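Local coordinates for protein Glucose/sorbosone dehydrogenases (Escherichia coli K12, PDB 2G8S) that is a calcium-binding beta-propeller protein of the glucose/sorbosone dehydrogenase family, at residues I325-T330 with Y337-E342; P271-M276 with L291-L296. All blocks are in the same frame, centred on the assembly; numbering follows the deposited sequence.

Contact 1 of 2, residues I325-T330 with Y337-E342; sequences IRDVRT and YVLTDE. With EDO (1,2-ethanediol), chain F; EDO (1,2-ethanediol), chain L.
The flat guanidinium of R326 and the carboxylate of D341 meet at right angles, their planes 87° apart. D341 OD1 lies at the edge of the guanidinium, in its plane, and R326 NE reaches it at 3.7 Å. This is a long salt bridge. Both side chains have CG anti to the backbone N (chi1 165° for R326), which lays them side by side, pointing the same way. R326 then bends at chi2 and chi3. A 1,2-ethanediol oxygen, O2, also sits at the guanidinium edge, 3.2 Å from NH1, and bonds back to the R326 carbonyl. D341 has a second charged partner, R324, through OD2. The Y337 ring is held at its hydroxyl end: O2 of another 1,2-ethanediol lies at the ring edge, in its plane, and bonds to OH, which also bonds to D333. The rings of Y337 and F25 pack edge-to-face.

Between these ends the two strands pair antiparallel. L339 O takes two N-H groups, R326 N at 2.8 Å and D327 N at 3.1 Å. L339 N returns a bond to D327 O. Further along, R329 and Y337 exchange two backbone bonds, with Y337 N to R329 O at 2.7 Å. The end of the I325 side chain turns back, and CG2 meets V338 CG1 at 3.7 Å. D327 and L339 share a face, where L339 CD1 rests on D327 CB at 4.0 Å. R134 holds D327 OD1 in a salt bridge. R326 and D327 facing L339 together form a classic beta bulge, set in a hairpin of the propeller blade that the N-terminal strand 8-17 completes.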
ATOM      1  N   ILE A 325       4.566  -4.163  12.150  1.00  6.21           N
ATOM      2  CA  ILE A 325       3.205  -4.068  11.626  1.00  6.08           C
ATOM      3  C   ILE A 325       3.219  -3.792  10.124  1.00  6.05           C
ATOM      4  O   ILE A 325       3.794  -2.799   9.674  1.00  6.39           O
ATOM      5  CB  ILE A 325       2.372  -2.997  12.362  1.00  6.39           C
ATOM      6  CG1 ILE A 325       2.359  -3.246  13.879  1.00  6.06           C
ATOM      7  CG2 ILE A 325       0.960  -2.929  11.784  1.00  5.78           C
ATOM      8  CD1 ILE A 325       1.819  -4.627  14.297  1.00  7.02           C
ATOM      9  N   ARG A 326       2.555  -4.666   9.371  1.00  6.42           N
ATOM     10  CA  ARG A 326       2.537  -4.591   7.915  1.00  6.67           C
ATOM     11  C   ARG A 326       1.284  -3.910   7.352  1.00  6.75           C
ATOM     12  O   ARG A 326       1.387  -3.077   6.446  1.00  6.94           O
ATOM     13  CB  ARG A 326       2.701  -6.001   7.320  1.00  7.16           C
ATOM     14  CG  ARG A 326       2.352  -6.150   5.831  1.00  8.09           C
ATOM     15  CD  ARG A 326       3.126  -5.195   4.905  1.00 10.96           C
ATOM     16  NE  ARG A 326       4.550  -5.483   4.884  1.00 13.10           N
ATOM     17  CZ  ARG A 326       5.466  -4.662   4.367  1.00 14.24           C
ATOM     18  NH1 ARG A 326       5.111  -3.487   3.863  1.00 13.48           N
ATOM     19  NH2 ARG A 326       6.738  -5.010   4.384  1.00 16.03           N
ATOM     20  N   ASP A 327       0.104  -4.268   7.856  1.00  7.11           N
ATOM     21  CA  ASP A 327      -1.135  -3.730   7.273  1.00  6.98           C
ATOM     22  C   ASP A 327      -2.142  -3.453   8.367  1.00  7.17           C
ATOM     23  O   ASP A 327      -2.133  -4.105   9.417  1.00  6.65           O
ATOM     24  CB  ASP A 327      -1.741  -4.677   6.212  1.00  7.62           C
ATOM     25  CG  ASP A 327      -2.570  -3.934   5.153  1.00  7.61           C
ATOM     26  OD1 ASP A 327      -2.671  -2.684   5.195  1.00  8.31           O
ATOM     27  OD2 ASP A 327      -3.113  -4.610   4.254  1.00 10.86           O
ATOM     28  N   VAL A 328      -2.996  -2.471   8.102  1.00  6.63           N
ATOM     29  CA  VAL A 328      -4.040  -2.046   9.023  1.00  7.10           C
ATOM     30  C   VAL A 328      -5.273  -1.738   8.177  1.00  7.25           C
ATOM     31  O   VAL A 328      -5.185  -1.002   7.188  1.00  7.18           O
ATOM     32  CB  VAL A 328      -3.627  -0.769   9.828  1.00  7.06           C
ATOM     33  CG1 VAL A 328      -4.741  -0.360  10.785  1.00  8.63           C
ATOM     34  CG2 VAL A 328      -2.325  -0.998  10.607  1.00  8.26           C
ATOM     35  N   ARG A 329      -6.410  -2.307   8.574  1.00  6.90           N
ATOM     36  CA  ARG A 329      -7.665  -2.112   7.847  0.80  7.62           C
ATOM     37  C   ARG A 329      -8.832  -1.939   8.787  1.00  7.71           C
ATOM     38  O   ARG A 329      -8.887  -2.552   9.854  1.00  8.76           O
ATOM     39  CB  ARG A 329      -7.956  -3.306   6.942  0.80  8.19           C
ATOM     40  CG  ARG A 329      -7.029  -3.430   5.755  0.80 10.01           C
ATOM     41  CD  ARG A 329      -7.325  -2.375   4.695  0.80 13.13           C
ATOM     42  NE  ARG A 329      -8.721  -2.418   4.258  0.80 16.09           N
ATOM     43  CZ  ARG A 329      -9.223  -3.331   3.432  0.80 16.85           C
ATOM     44  NH1 ARG A 329      -8.451  -4.290   2.933  0.80 18.80           N
ATOM     45  NH2 ARG A 329     -10.505  -3.282   3.105  0.80 18.26           N
ATOM     46  N   THR A 330      -9.771  -1.094   8.384  1.00  7.28           N
ATOM     47  CA  THR A 330     -10.996  -0.930   9.151  1.00  7.77           C
ATOM     48  C   THR A 330     -12.022  -1.889   8.580  1.00  8.02           C
ATOM     49  O   THR A 330     -12.360  -1.812   7.395  1.00  8.06           O
ATOM     50  CB  THR A 330     -11.534   0.507   9.068  1.00  7.71           C
ATOM     51  OG1 THR A 330     -10.572   1.392   9.653  1.00  8.24           O
ATOM     52  CG2 THR A 330     -12.876   0.630   9.802  1.00 10.16           C
ATOM     53  N   TYR A 337      -8.348  -4.353  11.827  1.00  7.01           N
ATOM     54  CA  TYR A 337      -7.696  -5.622  11.505  1.00  6.58           C
ATOM     55  C   TYR A 337      -6.251  -5.339  11.137  1.00  6.41           C
ATOM     56  O   TYR A 337      -5.970  -4.426  10.367  1.00  7.29           O
ATOM     57  CB  TYR A 337      -8.430  -6.349  10.379  1.00  7.39           C
ATOM     58  CG  TYR A 337      -9.755  -6.903  10.853  1.00  7.10           C
ATOM     59  CD1 TYR A 337      -9.877  -8.236  11.249  1.00  7.69           C
ATOM     60  CD2 TYR A 337     -10.883  -6.083  10.946  1.00  7.37           C
ATOM     61  CE1 TYR A 337     -11.083  -8.737  11.708  1.00  7.97           C
ATOM     62  CE2 TYR A 337     -12.112  -6.581  11.413  1.00  8.52           C
ATOM     63  CZ  TYR A 337     -12.197  -7.918  11.783  1.00  7.95           C
ATOM     64  OH  TYR A 337     -13.384  -8.451  12.247  1.00  9.43           O
ATOM     65  N   VAL A 338      -5.342  -6.116  11.715  1.00  5.90           N
ATOM     66  CA  VAL A 338      -3.914  -5.812  11.627  1.00  6.16           C
ATOM     67  C   VAL A 338      -3.145  -7.058  11.217  1.00  6.40           C
ATOM     68  O   VAL A 338      -3.398  -8.140  11.737  1.00  6.96           O
ATOM     69  CB  VAL A 338      -3.368  -5.266  12.985  1.00  6.51           C
ATOM     70  CG1 VAL A 338      -1.867  -4.993  12.931  1.00  6.95           C
ATOM     71  CG2 VAL A 338      -4.112  -3.996  13.395  1.00  6.48           C
ATOM     72  N   LEU A 339      -2.213  -6.889  10.278  1.00  5.95           N
ATOM     73  CA  LEU A 339      -1.308  -7.971   9.861  1.00  6.25           C
ATOM     74  C   LEU A 339       0.107  -7.607  10.263  1.00  6.56           C
ATOM     75  O   LEU A 339       0.548  -6.465  10.055  1.00  6.44           O
ATOM     76  CB  LEU A 339      -1.348  -8.164   8.338  1.00  6.26           C
ATOM     77  CG  LEU A 339      -2.622  -8.768   7.745  1.00  6.47           C
ATOM     78  CD1 LEU A 339      -2.582  -8.610   6.240  1.00  7.21           C
ATOM     79  CD2 LEU A 339      -2.804 -10.248   8.144  1.00  7.91           C
ATOM     80  N   THR A 340       0.817  -8.563  10.857  1.00  7.06           N
ATOM     81  CA  THR A 340       2.190  -8.318  11.277  1.00  7.80           C
ATOM     82  C   THR A 340       3.197  -8.853  10.254  1.00  8.71           C
ATOM     83  O   THR A 340       2.916  -9.831   9.550  1.00  8.62           O
ATOM     84  CB  THR A 340       2.478  -8.913  12.664  1.00  7.85           C
ATOM     85  OG1 THR A 340       2.491 -10.342  12.588  1.00  7.37           O
ATOM     86  CG2 THR A 340       1.425  -8.460  13.659  1.00  7.47           C
ATOM     87  N   ASP A 341       4.363  -8.200  10.186  1.00  9.45           N
ATOM     88  CA  ASP A 341       5.392  -8.496   9.183  1.00 10.75           C
ATOM     89  C   ASP A 341       6.461  -9.396   9.786  1.00 11.01           C
ATOM     90  O   ASP A 341       7.595  -8.958  10.037  1.00 11.22           O
ATOM     91  CB  ASP A 341       6.030  -7.205   8.660  1.00 11.29           C
ATOM     92  CG  ASP A 341       6.965  -7.458   7.492  1.00 12.87           C
ATOM     93  OD1 ASP A 341       6.531  -8.109   6.521  1.00 16.68           O
ATOM     94  OD2 ASP A 341       8.136  -7.021   7.538  1.00 14.30           O
ATOM     95  N   GLU A 342       6.087 -10.654  10.014  1.00 11.04           N
ATOM     96  CA  GLU A 342       6.950 -11.617  10.698  1.00 11.81           C
ATOM     97  C   GLU A 342       6.870 -12.999  10.028  1.00 11.92           C
ATOM     98  O   GLU A 342       5.912 -13.289   9.304  1.00 11.39           O
ATOM     99  CB  GLU A 342       6.552 -11.721  12.179  1.00 12.12           C
ATOM    100  CG  GLU A 342       6.512 -10.396  12.966  1.00 12.29           C
ATOM    101  CD  GLU A 342       7.879  -9.817  13.307  1.00 13.87           C
ATOM    102  OE1 GLU A 342       8.914 -10.465  13.022  1.00 14.88           O
ATOM    103  OE2 GLU A 342       7.918  -8.699  13.872  1.00 12.17           O
TER
HETATM  104  C1  EDO F3006       0.938  -3.182   2.522  1.00 15.77           C
HETATM  105  O1  EDO F3006       0.115  -3.545   3.626  1.00 15.18           O
HETATM  106  C2  EDO F3006       1.582  -1.821   2.749  1.00 15.13           C
HETATM  107  O2  EDO F3006       2.357  -1.883   3.954  1.00 16.32           O
HETATM  108  C1  EDO L3019     -14.300 -13.235  14.005  0.50 24.30           C
HETATM  109  O1  EDO L3019     -13.878 -12.284  14.986  0.50 24.02           O
HETATM  110  C2  EDO L3019     -14.469 -12.545  12.660  0.50 24.60           C
HETATM  111  O2  EDO L3019     -13.602 -11.408  12.587  0.50 24.23           O
HETATM  112  O   HOH W   1       7.988  -7.079   4.684  1.00 34.87           O

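Contact 2 of 2, residues P271-M276 with L291-L296; sequences PAVSGM and LFIGAL
M276 and I293 lie side by side and point the same way, M276 CG 3.9 Å from I293 CG1. M276 is a selenomethionine with two conformers, and in the one described its SE lies near both I293 CD1 and L291 CD1. I293 CG2 is anti to the backbone N, and from there it also touches V273 CB at 3.8 Å. A295 continues this apolar face, with its CB 3.7 Å from P271 CB. Next, A272 CB meets L296 CB.

G294 faces S274 across the pair. With no side chain there, S274 OG sits over its backbone, 3.2 Å from G294 CA. Chi1 of S274 is 60°, which puts OG between the backbone N and the carbonyl carbon. Three backbone bonds tie the strands: L296 N to A272 O, S274 N to G294 O at 2.8 Å, and G294 N to G275 O at 2.9 Å. The last runs almost straight, 176° at the hydrogen. S274 N instead comes from above the carbonyl plane of G294. The register slips by one residue between V273 and M276, a beta bulge in an antiparallel hairpin. This hairpin belongs to a four-stranded propeller blade, with 273-279 at one edge.

Farther out, S274 OG is taken by the carbonyl of I325 in the next blade, and N214 ND2 bonds to S274 O. D222, whose OD2 bonds to V273 N, directly precedes E223, a calcium ligand. The V273 side chain lies about 12 Å from that calcium ion.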
ATOM      1  N   PRO A 271       9.114   5.798  11.351  1.00  8.83           N
ATOM      2  CA  PRO A 271       8.477   4.581  11.859  1.00  7.84           C
ATOM      3  C   PRO A 271       8.574   3.404  10.879  1.00  7.22           C
ATOM      4  O   PRO A 271       8.345   2.258  11.285  1.00  7.32           O
ATOM      5  CB  PRO A 271       7.000   4.988  11.988  1.00  7.85           C
ATOM      6  CG  PRO A 271       6.974   6.489  11.901  1.00  8.74           C
ATOM      7  CD  PRO A 271       8.122   6.836  11.016  1.00  8.48           C
ATOM      8  N   ALA A 272       8.919   3.707   9.620  1.00  6.58           N
ATOM      9  CA  ALA A 272       8.762   2.808   8.463  1.00  6.43           C
ATOM     10  C   ALA A 272       7.278   2.478   8.313  1.00  6.27           C
ATOM     11  O   ALA A 272       6.819   1.337   8.501  1.00  6.31           O
ATOM     12  CB  ALA A 272       9.640   1.545   8.575  1.00  6.29           C
ATOM     13  N   VAL A 273       6.540   3.533   7.973  1.00  5.74           N
ATOM     14  CA  VAL A 273       5.086   3.495   7.888  1.00  5.82           C
ATOM     15  C   VAL A 273       4.616   2.460   6.869  1.00  6.03           C
ATOM     16  O   VAL A 273       5.268   2.241   5.839  1.00  6.35           O
ATOM     17  CB  VAL A 273       4.503   4.893   7.535  1.00  5.86           C
ATOM     18  CG1 VAL A 273       4.727   5.868   8.692  1.00  7.20           C
ATOM     19  CG2 VAL A 273       5.102   5.447   6.234  1.00  6.84           C
ATOM     20  N   SER A 274       3.487   1.824   7.165  1.00  5.52           N
ATOM     21  CA  SER A 274       2.983   0.752   6.308  1.00  5.59           C
ATOM     22  C   SER A 274       1.476   0.933   6.019  1.00  5.87           C
ATOM     23  O   SER A 274       1.027   2.044   5.768  1.00  6.92           O
ATOM     24  CB  SER A 274       3.327  -0.609   6.916  1.00  5.70           C
ATOM     25  OG  SER A 274       2.731  -0.741   8.192  1.00  6.33           O
ATOM     26  N   GLY A 275       0.706  -0.141   6.019  1.00  6.47           N
ATOM     27  CA  GLY A 275      -0.720  -0.035   5.722  1.00  6.45           C
ATOM     28  C   GLY A 275      -1.438   0.956   6.620  1.00  6.74           C
ATOM     29  O   GLY A 275      -1.114   1.053   7.811  1.00  6.92           O
HETATM   30  N   MSE A 276      -2.403   1.677   6.038  1.00  7.03           N
HETATM   31  CA  MSE A 276      -3.167   2.753   6.699  0.70  8.02           C
HETATM   32  C   MSE A 276      -4.660   2.532   6.562  1.00  7.28           C
HETATM   33  O   MSE A 276      -5.118   2.040   5.526  1.00  7.54           O
HETATM   34  CB  MSE A 276      -2.950   4.082   5.993  0.70  8.71           C
HETATM   35  CG  MSE A 276      -1.587   4.587   5.895  0.70 10.80           C
HETATM   36 SE   MSE A 276      -1.858   6.391   5.561  0.45 10.29          SE
HETATM   37  CE  MSE A 276      -2.366   6.395   3.699  0.70  8.27           C
ATOM     38  N   LEU A 291      -6.945   8.115  11.848  1.00  5.62           N
ATOM     39  CA  LEU A 291      -6.211   7.390  10.832  1.00  5.96           C
ATOM     40  C   LEU A 291      -5.193   6.523  11.567  1.00  5.62           C
ATOM     41  O   LEU A 291      -4.435   7.026  12.407  1.00  6.40           O
ATOM     42  CB  LEU A 291      -5.489   8.376   9.916  1.00  6.03           C
ATOM     43  CG  LEU A 291      -4.432   7.849   8.945  1.00  6.19           C
ATOM     44  CD1 LEU A 291      -5.044   6.863   7.953  1.00  6.37           C
ATOM     45  CD2 LEU A 291      -3.799   9.042   8.228  1.00  6.93           C
ATOM     46  N   PHE A 292      -5.176   5.230  11.250  1.00  5.53           N
ATOM     47  CA  PHE A 292      -4.293   4.268  11.901  1.00  5.90           C
ATOM     48  C   PHE A 292      -3.266   3.829  10.888  1.00  6.05           C
ATOM     49  O   PHE A 292      -3.633   3.428   9.787  1.00  6.87           O
ATOM     50  CB  PHE A 292      -5.094   3.055  12.397  1.00  5.73           C
ATOM     51  CG  PHE A 292      -6.052   3.390  13.500  1.00  5.32           C
ATOM     52  CD1 PHE A 292      -5.657   3.277  14.838  1.00  5.67           C
ATOM     53  CD2 PHE A 292      -7.340   3.839  13.205  1.00  5.93           C
ATOM     54  CE1 PHE A 292      -6.518   3.601  15.869  1.00  7.22           C
ATOM     55  CE2 PHE A 292      -8.227   4.166  14.241  1.00  8.21           C
ATOM     56  CZ  PHE A 292      -7.818   4.051  15.572  1.00  7.23           C
ATOM     57  N   ILE A 293      -1.988   3.938  11.252  1.00  5.74           N
ATOM     58  CA  ILE A 293      -0.883   3.639  10.335  1.00  6.35           C
ATOM     59  C   ILE A 293       0.069   2.621  10.947  1.00  5.87           C
ATOM     60  O   ILE A 293       0.569   2.809  12.061  1.00  5.59           O
ATOM     61  CB  ILE A 293      -0.084   4.917   9.957  1.00  6.20           C
ATOM     62  CG1 ILE A 293      -1.034   6.022   9.476  1.00  7.23           C
ATOM     63  CG2 ILE A 293       0.980   4.582   8.910  1.00  7.16           C
ATOM     64  CD1 ILE A 293      -0.321   7.314   9.034  1.00  8.04           C
ATOM     65  N   GLY A 294       0.321   1.532  10.227  1.00  5.29           N
ATOM     66  CA  GLY A 294       1.283   0.553  10.708  1.00  5.06           C
ATOM     67  C   GLY A 294       2.692   1.118  10.724  1.00  5.23           C
ATOM     68  O   GLY A 294       3.025   1.998   9.924  1.00  5.39           O
ATOM     69  N   ALA A 295       3.517   0.605  11.635  1.00  5.46           N
ATOM     70  CA  ALA A 295       4.923   0.959  11.685  1.00  6.00           C
ATOM     71  C   ALA A 295       5.748  -0.321  11.719  1.00  6.31           C
ATOM     72  O   ALA A 295       5.653  -1.127  12.662  1.00  6.89           O
ATOM     73  CB  ALA A 295       5.208   1.847  12.895  1.00  6.05           C
ATOM     74  N   LEU A 296       6.540  -0.526  10.669  1.00  6.27           N
ATOM     75  CA  LEU A 296       7.378  -1.718  10.573  1.00  7.30           C
ATOM     76  C   LEU A 296       8.569  -1.668  11.530  1.00  8.08           C
ATOM     77  O   LEU A 296       8.866  -2.649  12.216  1.00  9.19           O
ATOM     78  CB  LEU A 296       7.868  -1.924   9.136  1.00  6.91           C
ATOM     79  CG  LEU A 296       6.785  -2.302   8.119  1.00  6.36           C
ATOM     80  CD1 LEU A 296       7.232  -1.926   6.714  1.00  7.37           C
ATOM     81  CD2 LEU A 296       6.455  -3.788   8.210  1.00  7.68           C
TER

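In the fold
Both contacts are buried, with centres 9 Å apart, and each pairs an edge strand of one blade with the next strand of that blade. Both carry a bulge. Their chemistry differs. Contact 1 adds charge at one end, where R326 is partly exposed and meets D341, while contact 2 joins its strands mainly through apolar side chains and backbone bonds. The hairpins touch across the boundary between neighbouring blades: R326 O lies 3.0 Å from G275 N, a probable hydrogen bond, and I325 O packs against L296 CD2. Contact 1 belongs to the blade that unites the two chain ends, whereas contact 2 lies in a blade built from one continuous run of chain.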